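Side-chain contacts in NS1 (Human bocavirus, PDB 4KW3), which probably initiates rolling-circle replication of the viral genome by binding the origin and nicking one DNA strand, this chain being its N-terminal origin-recognition and nuclease domain: residues 50-55 against 63-68; 128-133 against 185-190; 148-153 against 168-173. All coordinates share one frame; numbering follows the deposited sequence.

Overall arrangement
All three contacts lie within the N-terminal nuclease domain: contacts 1 and 3 in its helical parts, while contact 2 joins a loop to a strand of the central mixed sheet. Contact 1 is peripheral, about 39 Å from contact 2 (centre to centre) and on the opposite side of the chain's centre. Contact 3, about 30 Å from contact 1 and 25 Å from contact 2 between centres, falls in the helical stretch between the two segments of contact 2. Helix 160-177 of contact 3 runs on to strand 185-191 of contact 2. The Ile187 side chain of contact 2 is about 11 Å from that of His117 in the predicted metal site, too far to touch it; contacts 1 and 3 lie away from the predicted metal and nuclease sites.

Contact 1: 50-55 against 63-68; sequences RNCAPH and DDLLIS
Cys52 and His55 meet Leu65 and Asp63 in a light loop-on-helix contact at the periphery of the domain, where the loop following helix 43-49 passes alongside helix 60-69. The backbones stay well separated, the closest CA atoms being those of Cys52 and Asp63 at 9.3 Å, and the two segments together bury only 109 Å². At one end the touch is apolar: Cys52 SG reaches Leu65 CD2 at 4.1 Å, thiol sulfur against a single methyl branch. The sulfur stands opposite the carbonyl carbon about CA-CB (chi1 -72°), on a side chain that sets out toward the helix.

This chain has the replication-initiator nuclease fold of the Rep clan, in which a central sheet is flanked by helices, and the contact folds the loop between helices 43-49 and 60-69 onto the second of them, well away from the predicted catalytic residues. Leu65 also packs on Ser45 and Gln48 of helix 43-49, which ties the two helices together, while Val227 of helix 225-228 lies against Cys52.

The other end is polar but loose. Asp63 OD1 stands 4.1 Å from His55 NE2, approaching the imidazole obliquely, with the carboxylate and ring planes only 17° apart. That separation is too long for a hydrogen bond or a close salt bridge, so any attraction would be electrostatic and would depend on the charge of the histidine. On its other nitrogen, ND1, His55 makes a weak hydrogen bond to Asp226 O, and the loop is gripped more firmly at Ala53, whose N and O bond to Asp59 and Arg62. Within the helix, Ser68 OG donates to Leu65 O at 2.9 Å, folding the hydroxyl back onto the preceding turn from a position 22° off the carbonyl plane.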
loop_
_atom_site.group_PDB
_atom_site.type_symbol
_atom_site.label_atom_id
_atom_site.label_comp_id
_atom_site.label_asym_id
_atom_site.label_seq_id
_atom_site.Cartn_x
_atom_site.Cartn_y
_atom_site.Cartn_z
ATOM N N ARG A 50 -4.456 19.778 -7.189
ATOM C CA ARG A 50 -5.043 20.558 -6.086
ATOM C C ARG A 50 -6.176 21.464 -6.547
ATOM O O ARG A 50 -7.089 21.740 -5.776
ATOM C CB ARG A 50 -4.011 21.434 -5.372
ATOM C CG ARG A 50 -2.852 20.714 -4.749
ATOM C CD ARG A 50 -2.025 21.664 -3.884
ATOM N NE ARG A 50 -0.920 20.959 -3.229
ATOM C CZ ARG A 50 0.327 20.908 -3.697
ATOM N NH1 ARG A 50 0.638 21.563 -4.806
ATOM N NH2 ARG A 50 1.269 20.228 -3.044
ATOM N N ASN A 51 -6.124 21.908 -7.803
ATOM C CA ASN A 51 -7.059 22.907 -8.311
ATOM C C ASN A 51 -8.261 22.295 -9.023
ATOM O O ASN A 51 -9.046 23.000 -9.656
ATOM C CB ASN A 51 -6.346 23.865 -9.267
ATOM C CG ASN A 51 -5.054 24.402 -8.698
ATOM O OD1 ASN A 51 -4.995 24.804 -7.535
ATOM N ND2 ASN A 51 -4.003 24.412 -9.516
ATOM N N CYS A 52 -8.400 20.979 -8.926
ATOM C CA CYS A 52 -9.435 20.277 -9.666
ATOM C C CYS A 52 -10.781 20.257 -8.949
ATOM O O CYS A 52 -10.846 20.170 -7.722
ATOM C CB CYS A 52 -8.994 18.843 -9.947
ATOM S SG CYS A 52 -7.697 18.660 -11.179
ATOM N N ALA A 53 -11.849 20.303 -9.735
ATOM C CA ALA A 53 -13.217 20.209 -9.236
ATOM C C ALA A 53 -13.561 18.750 -8.968
ATOM O O ALA A 53 -13.170 17.873 -9.739
ATOM C CB ALA A 53 -14.205 20.809 -10.246
ATOM N N PRO A 54 -14.232 18.478 -7.838
ATOM C CA PRO A 54 -14.741 17.140 -7.493
ATOM C C PRO A 54 -15.831 16.700 -8.450
ATOM O O PRO A 54 -16.503 17.548 -9.061
ATOM C CB PRO A 54 -15.350 17.351 -6.114
ATOM C CG PRO A 54 -15.826 18.778 -6.160
ATOM C CD PRO A 54 -14.766 19.512 -6.935
ATOM N N HIS A 55 -16.013 15.395 -8.580
ATOM C CA HIS A 55 -17.157 14.885 -9.311
ATOM C C HIS A 55 -18.402 15.344 -8.556
ATOM O O HIS A 55 -18.347 15.545 -7.331
ATOM C CB HIS A 55 -17.093 13.363 -9.387
ATOM C CG HIS A 55 -16.074 12.857 -10.357
ATOM N ND1 HIS A 55 -14.875 12.310 -9.955
ATOM C CD2 HIS A 55 -16.054 12.854 -11.710
ATOM C CE1 HIS A 55 -14.173 11.962 -11.016
ATOM N NE2 HIS A 55 -14.863 12.292 -12.094
ATOM N N ASP A 63 -9.541 14.874 -15.458
ATOM C CA ASP A 63 -9.643 13.514 -15.991
ATOM C C ASP A 63 -8.336 13.028 -16.628
ATOM O O ASP A 63 -7.949 11.884 -16.426
ATOM C CB ASP A 63 -10.801 13.410 -16.975
ATOM C CG ASP A 63 -12.140 13.710 -16.334
ATOM O OD1 ASP A 63 -12.289 13.409 -15.119
ATOM O OD2 ASP A 63 -13.019 14.297 -17.037
ATOM N N ASP A 64 -7.668 13.893 -17.397
ATOM C CA ASP A 64 -6.395 13.544 -18.038
ATOM C C ASP A 64 -5.266 13.385 -17.040
ATOM O O ASP A 64 -4.503 12.406 -17.082
ATOM C CB ASP A 64 -6.003 14.612 -19.061
ATOM C CG ASP A 64 -6.863 14.566 -20.293
ATOM O OD1 ASP A 64 -7.787 13.715 -20.338
ATOM O OD2 ASP A 64 -6.642 15.402 -21.198
ATOM N N LEU A 65 -5.182 14.360 -16.146
ATOM C CA LEU A 65 -4.211 14.383 -15.064
ATOM C C LEU A 65 -4.227 13.021 -14.344
ATOM O O LEU A 65 -3.188 12.365 -14.209
ATOM C CB LEU A 65 -4.568 15.533 -14.131
ATOM C CG LEU A 65 -3.526 16.296 -13.332
ATOM C CD1 LEU A 65 -2.314 16.597 -14.196
ATOM C CD2 LEU A 65 -4.167 17.610 -12.864
ATOM N N LEU A 66 -5.420 12.570 -13.956
ATOM C CA LEU A 66 -5.580 11.281 -13.289
ATOM C C LEU A 66 -5.193 10.113 -14.181
ATOM O O LEU A 66 -4.560 9.163 -13.718
ATOM C CB LEU A 66 -7.005 11.112 -12.758
ATOM C CG LEU A 66 -7.302 12.052 -11.598
ATOM C CD1 LEU A 66 -8.750 11.974 -11.220
ATOM C CD2 LEU A 66 -6.386 11.710 -10.404
ATOM N N ILE A 67 -5.587 10.160 -15.449
ATOM C CA ILE A 67 -5.129 9.150 -16.400
ATOM C C ILE A 67 -3.594 9.115 -16.500
ATOM O O ILE A 67 -3.001 8.034 -16.534
ATOM C CB ILE A 67 -5.758 9.333 -17.810
ATOM C CG1 ILE A 67 -7.225 8.931 -17.774
ATOM C CG2 ILE A 67 -5.108 8.410 -18.806
ATOM C CD1 ILE A 67 -7.412 7.474 -17.330
ATOM N N SER A 68 -2.937 10.274 -16.463
ATOM C CA SER A 68 -1.498 10.246 -16.651
ATOM C C SER A 68 -0.808 9.776 -15.365
ATOM O O SER A 68 0.312 9.280 -15.400
ATOM C CB SER A 68 -0.936 11.608 -17.087
ATOM O OG SER A 68 -0.880 12.526 -16.015
#

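Contact 2: 128-133 against 185-190; sequences RNAKSS and MQILQY
Ala130 and Lys131 pack against Ile187 and Gln189, joining the loop that precedes helix 134-149 to strand 185-191 of the central sheet. Apolar contacts dominate, and Ile187 is their hub, a buried residue whose two branches go to different neighbours. With CG1 trans to the backbone N (chi1 -171°), the longer branch carries Ile187 CD1 to Ala130 CB at 3.5 Å and on to the main-chain Ala130 C at 3.7 Å. The short branch turns to the lysine: Ile187 CG2 lies 3.8 Å from Lys131 CG, where the two side chains slant across each other. Phe16 of strand 15-21 touches Ala130 as well, and Ala199 lies against both Ile187 and Gln189.

The polar approach comes farther out. Lys131 runs fully extended, crossing the Gln189 side chain at about a right angle, and brings NZ within 3.6 Å of Gln189 NE2. As modelled both are donors, and no hydrogen bond is assigned; the amide's O and N are hard to tell apart at this resolution. Lys131 CD lies 4.0 Å from Gln189 NE2.

Hydrogen bonds shape the loop itself. Asn129 O accepts from Ser133 OG at 2.7 Å and from Ser132 OG at 3.0 Å, the two hydroxyls arriving from opposite faces of the carbonyl plane. Ala130 O takes a bond from Tyr18 OH of strand 15-21, a polar tie between loop and sheet.

Strand 185-191 leads into residues 193-197, which probably bind the replication origin, as in related proteins. Since the bridge between the segments is made of methyl groups and the aliphatic part of a lysine, the grip is van der Waals in kind, while the ammonium stays at the solvent-exposed margin, where it could add positive charge to this side of the domain.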
loop_
_atom_site.group_PDB
_atom_site.type_symbol
_atom_site.label_atom_id
_atom_site.label_comp_id
_atom_site.label_asym_id
_atom_site.label_seq_id
_atom_site.Cartn_x
_atom_site.Cartn_y
_atom_site.Cartn_z
ATOM N N ARG A 128 4.201 -19.779 13.657
ATOM C CA ARG A 128 5.464 -19.913 14.350
ATOM C C ARG A 128 6.421 -18.749 14.007
ATOM O O ARG A 128 7.135 -18.249 14.878
ATOM C CB ARG A 128 6.021 -21.308 14.012
ATOM C CG ARG A 128 7.033 -21.902 14.949
ATOM C CD ARG A 128 7.637 -23.164 14.330
ATOM N NE ARG A 128 7.942 -22.992 12.908
ATOM C CZ ARG A 128 9.052 -22.433 12.432
ATOM N NH1 ARG A 128 10.000 -22.018 13.264
ATOM N NH2 ARG A 128 9.226 -22.316 11.118
ATOM N N ASN A 129 6.467 -18.354 12.735
ATOM C CA ASN A 129 7.370 -17.284 12.285
ATOM C C ASN A 129 6.765 -15.950 11.827
ATOM O O ASN A 129 7.491 -14.970 11.662
ATOM C CB ASN A 129 8.373 -17.801 11.237
ATOM C CG ASN A 129 7.728 -18.120 9.891
ATOM O OD1 ASN A 129 6.497 -18.127 9.745
ATOM N ND2 ASN A 129 8.570 -18.388 8.893
ATOM N N ALA A 130 5.459 -15.899 11.591
ATOM C CA ALA A 130 4.879 -14.681 11.017
ATOM C C ALA A 130 5.102 -13.392 11.822
ATOM O O ALA A 130 5.483 -12.374 11.249
ATOM C CB ALA A 130 3.391 -14.877 10.718
ATOM N N LYS A 131 4.855 -13.421 13.124
ATOM C CA LYS A 131 5.052 -12.227 13.946
ATOM C C LYS A 131 6.525 -11.833 14.029
ATOM O O LYS A 131 6.876 -10.653 13.930
ATOM C CB LYS A 131 4.474 -12.407 15.360
ATOM C CG LYS A 131 4.579 -11.140 16.185
ATOM C CD LYS A 131 3.718 -11.135 17.414
ATOM C CE LYS A 131 3.921 -9.819 18.168
ATOM N NZ LYS A 131 3.176 -9.766 19.458
ATOM N N SER A 132 7.385 -12.824 14.216
ATOM C CA SER A 132 8.816 -12.584 14.407
ATOM C C SER A 132 9.487 -12.082 13.126
ATOM O O SER A 132 10.604 -11.550 13.162
ATOM C CB SER A 132 9.514 -13.855 14.906
ATOM O OG SER A 132 9.561 -14.842 13.887
ATOM N N SER A 133 8.798 -12.232 11.995
ATOM C CA SER A 133 9.367 -11.815 10.728
ATOM C C SER A 133 9.151 -10.342 10.468
ATOM O O SER A 133 9.603 -9.843 9.451
ATOM C CB SER A 133 8.822 -12.629 9.565
ATOM O OG SER A 133 9.154 -13.985 9.732
ATOM N N MET A 185 6.044 -1.712 11.723
ATOM C CA MET A 185 5.738 -2.950 11.022
ATOM C C MET A 185 5.050 -3.858 12.035
ATOM O O MET A 185 5.671 -4.313 13.000
ATOM C CB MET A 185 7.011 -3.609 10.458
ATOM C CG MET A 185 6.714 -4.719 9.470
ATOM S SD MET A 185 5.723 -4.045 8.117
ATOM C CE MET A 185 5.495 -5.464 7.101
ATOM N N GLN A 186 3.759 -4.099 11.842
ATOM C CA GLN A 186 3.021 -4.900 12.811
ATOM C C GLN A 186 2.195 -5.950 12.115
ATOM O O GLN A 186 1.766 -5.745 10.976
ATOM C CB GLN A 186 2.149 -4.017 13.705
ATOM C CG GLN A 186 2.981 -3.051 14.550
ATOM C CD GLN A 186 2.179 -2.371 15.624
ATOM O OE1 GLN A 186 1.537 -3.033 16.429
ATOM N NE2 GLN A 186 2.204 -1.045 15.645
ATOM N N ILE A 187 2.019 -7.093 12.775
ATOM C CA ILE A 187 1.123 -8.120 12.262
ATOM C C ILE A 187 -0.269 -7.917 12.896
ATOM O O ILE A 187 -0.375 -7.582 14.069
ATOM C CB ILE A 187 1.686 -9.532 12.547
ATOM C CG1 ILE A 187 0.884 -10.616 11.824
ATOM C CG2 ILE A 187 1.774 -9.837 14.044
ATOM C CD1 ILE A 187 1.679 -11.916 11.641
ATOM N N LEU A 188 -1.338 -8.095 12.123
ATOM C CA LEU A 188 -2.680 -8.043 12.703
ATOM C C LEU A 188 -3.055 -9.325 13.424
ATOM O O LEU A 188 -3.069 -10.404 12.839
ATOM C CB LEU A 188 -3.747 -7.742 11.660
ATOM C CG LEU A 188 -3.603 -6.394 10.968
ATOM C CD1 LEU A 188 -4.879 -6.105 10.200
ATOM C CD2 LEU A 188 -3.267 -5.312 11.988
ATOM N N GLN A 189 -3.468 -9.177 14.671
ATOM C CA GLN A 189 -3.878 -10.309 15.469
ATOM C C GLN A 189 -5.326 -10.135 15.917
ATOM O O GLN A 189 -5.842 -9.024 15.926
ATOM C CB GLN A 189 -2.933 -10.435 16.663
ATOM C CG GLN A 189 -1.513 -10.788 16.220
ATOM C CD GLN A 189 -0.587 -11.133 17.374
ATOM O OE1 GLN A 189 -0.269 -12.302 17.599
ATOM N NE2 GLN A 189 -0.137 -10.120 18.097
ATOM N N TYR A 190 -5.988 -11.248 16.225
ATOM C CA TYR A 190 -7.329 -11.229 16.808
ATOM C C TYR A 190 -7.473 -12.194 17.982
ATOM O O TYR A 190 -6.601 -13.019 18.227
ATOM C CB TYR A 190 -8.389 -11.540 15.762
ATOM C CG TYR A 190 -8.396 -12.974 15.319
ATOM C CD1 TYR A 190 -7.517 -13.422 14.347
ATOM C CD2 TYR A 190 -9.294 -13.885 15.870
ATOM C CE1 TYR A 190 -7.528 -14.744 13.928
ATOM C CE2 TYR A 190 -9.314 -15.210 15.457
ATOM C CZ TYR A 190 -8.427 -15.634 14.486
ATOM O OH TYR A 190 -8.433 -16.949 14.065
#

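Contact 3: 148-153 against 168-173; sequences RCKSLL and TLKKAE
Cys149 and Leu169 carry the apolar half of this narrow helix-to-helix contact, each giving up a little over a quarter of the 89 Å² buried between the segments. Cys149 SG comes to 3.9 Å from Leu169 CD1, one methyl of the leucine fork. Both side chains set out toward the partner segment, and in each the gamma atom stands across from the carbonyl carbon (chi1 -75° for Cys149). Between these two segments only side-chain ends meet: the nearest pair of CA atoms, those of Cys149 and Leu169, is 9.9 Å apart.

Lys170, next in order of buried surface, meets Lys150 at the edge of the contact. Lys150 stretches out almost straight, whereas Lys170 bends at its far end (chi3 82°), and the two ammonium groups finish 4.3 Å apart, Lys150 NZ to Lys170 NZ. Like charges this close would be expected to repel; the lysine pose may be influenced by crystal packing, since Lys150 also touches a crystal neighbour.

Two residues after Cys149, Ser151 donates through both OG and N to Arg148 O, at 2.6 and 3.0 Å. Side chain and main chain of one residue thus grip this carbonyl, the hydroxyl lying in its plane.

Leu169 also packs on Ile145 and Ile146, extending the seam back along helix 134-149, and on Phe22, beyond strand 15-21. Cys149 is covered in turn by Leu37 of helix 31-38 and by Phe166, so the sulfur sits where helices 31-38, 134-149 and 160-177 converge.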
loop_
_atom_site.group_PDB
_atom_site.type_symbol
_atom_site.label_atom_id
_atom_site.label_comp_id
_atom_site.label_asym_id
_atom_site.label_seq_id
_atom_site.Cartn_x
_atom_site.Cartn_y
_atom_site.Cartn_z
ATOM N N ARG A 148 14.457 3.257 -4.444
ATOM C CA ARG A 148 13.602 4.075 -5.290
ATOM C C ARG A 148 13.953 5.556 -5.114
ATOM O O ARG A 148 14.012 6.309 -6.098
ATOM C CB ARG A 148 12.121 3.822 -4.980
ATOM C CG ARG A 148 11.209 4.709 -5.765
ATOM C CD ARG A 148 11.212 4.350 -7.242
ATOM N NE ARG A 148 10.963 5.540 -8.055
ATOM C CZ ARG A 148 10.150 5.594 -9.107
ATOM N NH1 ARG A 148 9.447 4.528 -9.479
ATOM N NH2 ARG A 148 10.020 6.737 -9.773
ATOM N N CYS A 149 14.226 5.952 -3.867
ATOM C CA CYS A 149 14.662 7.316 -3.558
ATOM C C CYS A 149 15.869 7.748 -4.366
ATOM O O CYS A 149 15.975 8.901 -4.771
ATOM C CB CYS A 149 15.023 7.450 -2.072
ATOM S SG CYS A 149 13.587 7.520 -0.982
ATOM N N LYS A 150 16.777 6.817 -4.597
ATOM C CA LYS A 150 18.012 7.115 -5.293
ATOM C C LYS A 150 17.800 7.406 -6.789
ATOM O O LYS A 150 18.669 7.999 -7.430
ATOM C CB LYS A 150 19.016 5.989 -5.075
ATOM C CG LYS A 150 19.580 5.966 -3.676
ATOM C CD LYS A 150 20.374 4.705 -3.473
ATOM C CE LYS A 150 20.801 4.554 -2.042
ATOM N NZ LYS A 150 21.344 3.194 -1.854
ATOM N N SER A 151 16.675 6.962 -7.353
ATOM C CA SER A 151 16.402 7.220 -8.774
ATOM C C SER A 151 16.298 8.729 -9.066
ATOM O O SER A 151 16.714 9.197 -10.141
ATOM C CB SER A 151 15.158 6.476 -9.254
ATOM O OG SER A 151 14.005 7.011 -8.648
ATOM N N LEU A 152 15.794 9.478 -8.085
ATOM C CA LEU A 152 15.784 10.937 -8.153
ATOM C C LEU A 152 17.182 11.484 -8.426
ATOM O O LEU A 152 17.334 12.487 -9.116
ATOM C CB LEU A 152 15.249 11.530 -6.848
ATOM C CG LEU A 152 15.261 13.056 -6.750
ATOM C CD1 LEU A 152 14.467 13.646 -7.898
ATOM C CD2 LEU A 152 14.710 13.538 -5.401
ATOM N N LEU A 153 18.201 10.816 -7.897
ATOM C CA LEU A 153 19.579 11.283 -8.050
ATOM C C LEU A 153 20.055 11.316 -9.509
ATOM O O LEU A 153 21.025 11.987 -9.813
ATOM C CB LEU A 153 20.549 10.481 -7.171
ATOM C CG LEU A 153 20.361 10.575 -5.651
ATOM C CD1 LEU A 153 21.292 9.609 -4.937
ATOM C CD2 LEU A 153 20.565 11.987 -5.124
ATOM N N THR A 168 16.678 9.212 7.467
ATOM C CA THR A 168 15.693 8.628 8.375
ATOM C C THR A 168 15.369 7.167 7.989
ATOM O O THR A 168 15.325 6.276 8.834
ATOM C CB THR A 168 14.404 9.454 8.382
ATOM O OG1 THR A 168 14.678 10.780 8.845
ATOM C CG2 THR A 168 13.358 8.806 9.266
ATOM N N LEU A 169 15.165 6.936 6.697
ATOM C CA LEU A 169 14.948 5.601 6.169
ATOM C C LEU A 169 16.143 4.670 6.407
ATOM O O LEU A 169 15.971 3.511 6.785
ATOM C CB LEU A 169 14.626 5.677 4.673
ATOM C CG LEU A 169 13.329 6.418 4.318
ATOM C CD1 LEU A 169 13.239 6.630 2.823
ATOM C CD2 LEU A 169 12.115 5.666 4.815
ATOM N N LYS A 170 17.352 5.167 6.155
ATOM C CA LYS A 170 18.551 4.349 6.292
ATOM C C LYS A 170 18.800 3.963 7.749
ATOM O O LYS A 170 19.277 2.871 8.037
ATOM C CB LYS A 170 19.786 5.050 5.694
ATOM C CG LYS A 170 19.794 5.136 4.154
ATOM C CD LYS A 170 21.142 5.582 3.602
ATOM C CE LYS A 170 22.154 4.437 3.500
ATOM N NZ LYS A 170 21.769 3.470 2.411
ATOM N N LYS A 171 18.472 4.865 8.662
ATOM C CA LYS A 171 18.634 4.600 10.081
ATOM C C LYS A 171 17.631 3.533 10.509
ATOM O O LYS A 171 17.977 2.574 11.215
ATOM C CB LYS A 171 18.445 5.892 10.879
ATOM C CG LYS A 171 18.475 5.718 12.371
ATOM C CD LYS A 171 18.439 7.073 13.064
ATOM C CE LYS A 171 18.181 6.935 14.560
ATOM N NZ LYS A 171 16.737 6.698 14.855
ATOM N N ALA A 172 16.390 3.705 10.062
ATOM C CA ALA A 172 15.334 2.734 10.315
ATOM C C ALA A 172 15.730 1.361 9.790
ATOM O O ALA A 172 15.458 0.334 10.425
ATOM C CB ALA A 172 14.029 3.185 9.660
ATOM N N GLU A 173 16.378 1.359 8.629
ATOM C CA GLU A 173 16.808 0.130 7.990
ATOM C C GLU A 173 17.879 -0.569 8.820
ATOM O O GLU A 173 17.908 -1.796 8.899
ATOM C CB GLU A 173 17.323 0.400 6.577
ATOM C CG GLU A 173 17.797 -0.855 5.878
ATOM C CD GLU A 173 18.475 -0.590 4.557
ATOM O OE1 GLU A 173 19.231 0.414 4.442
ATOM O OE2 GLU A 173 18.252 -1.406 3.638
#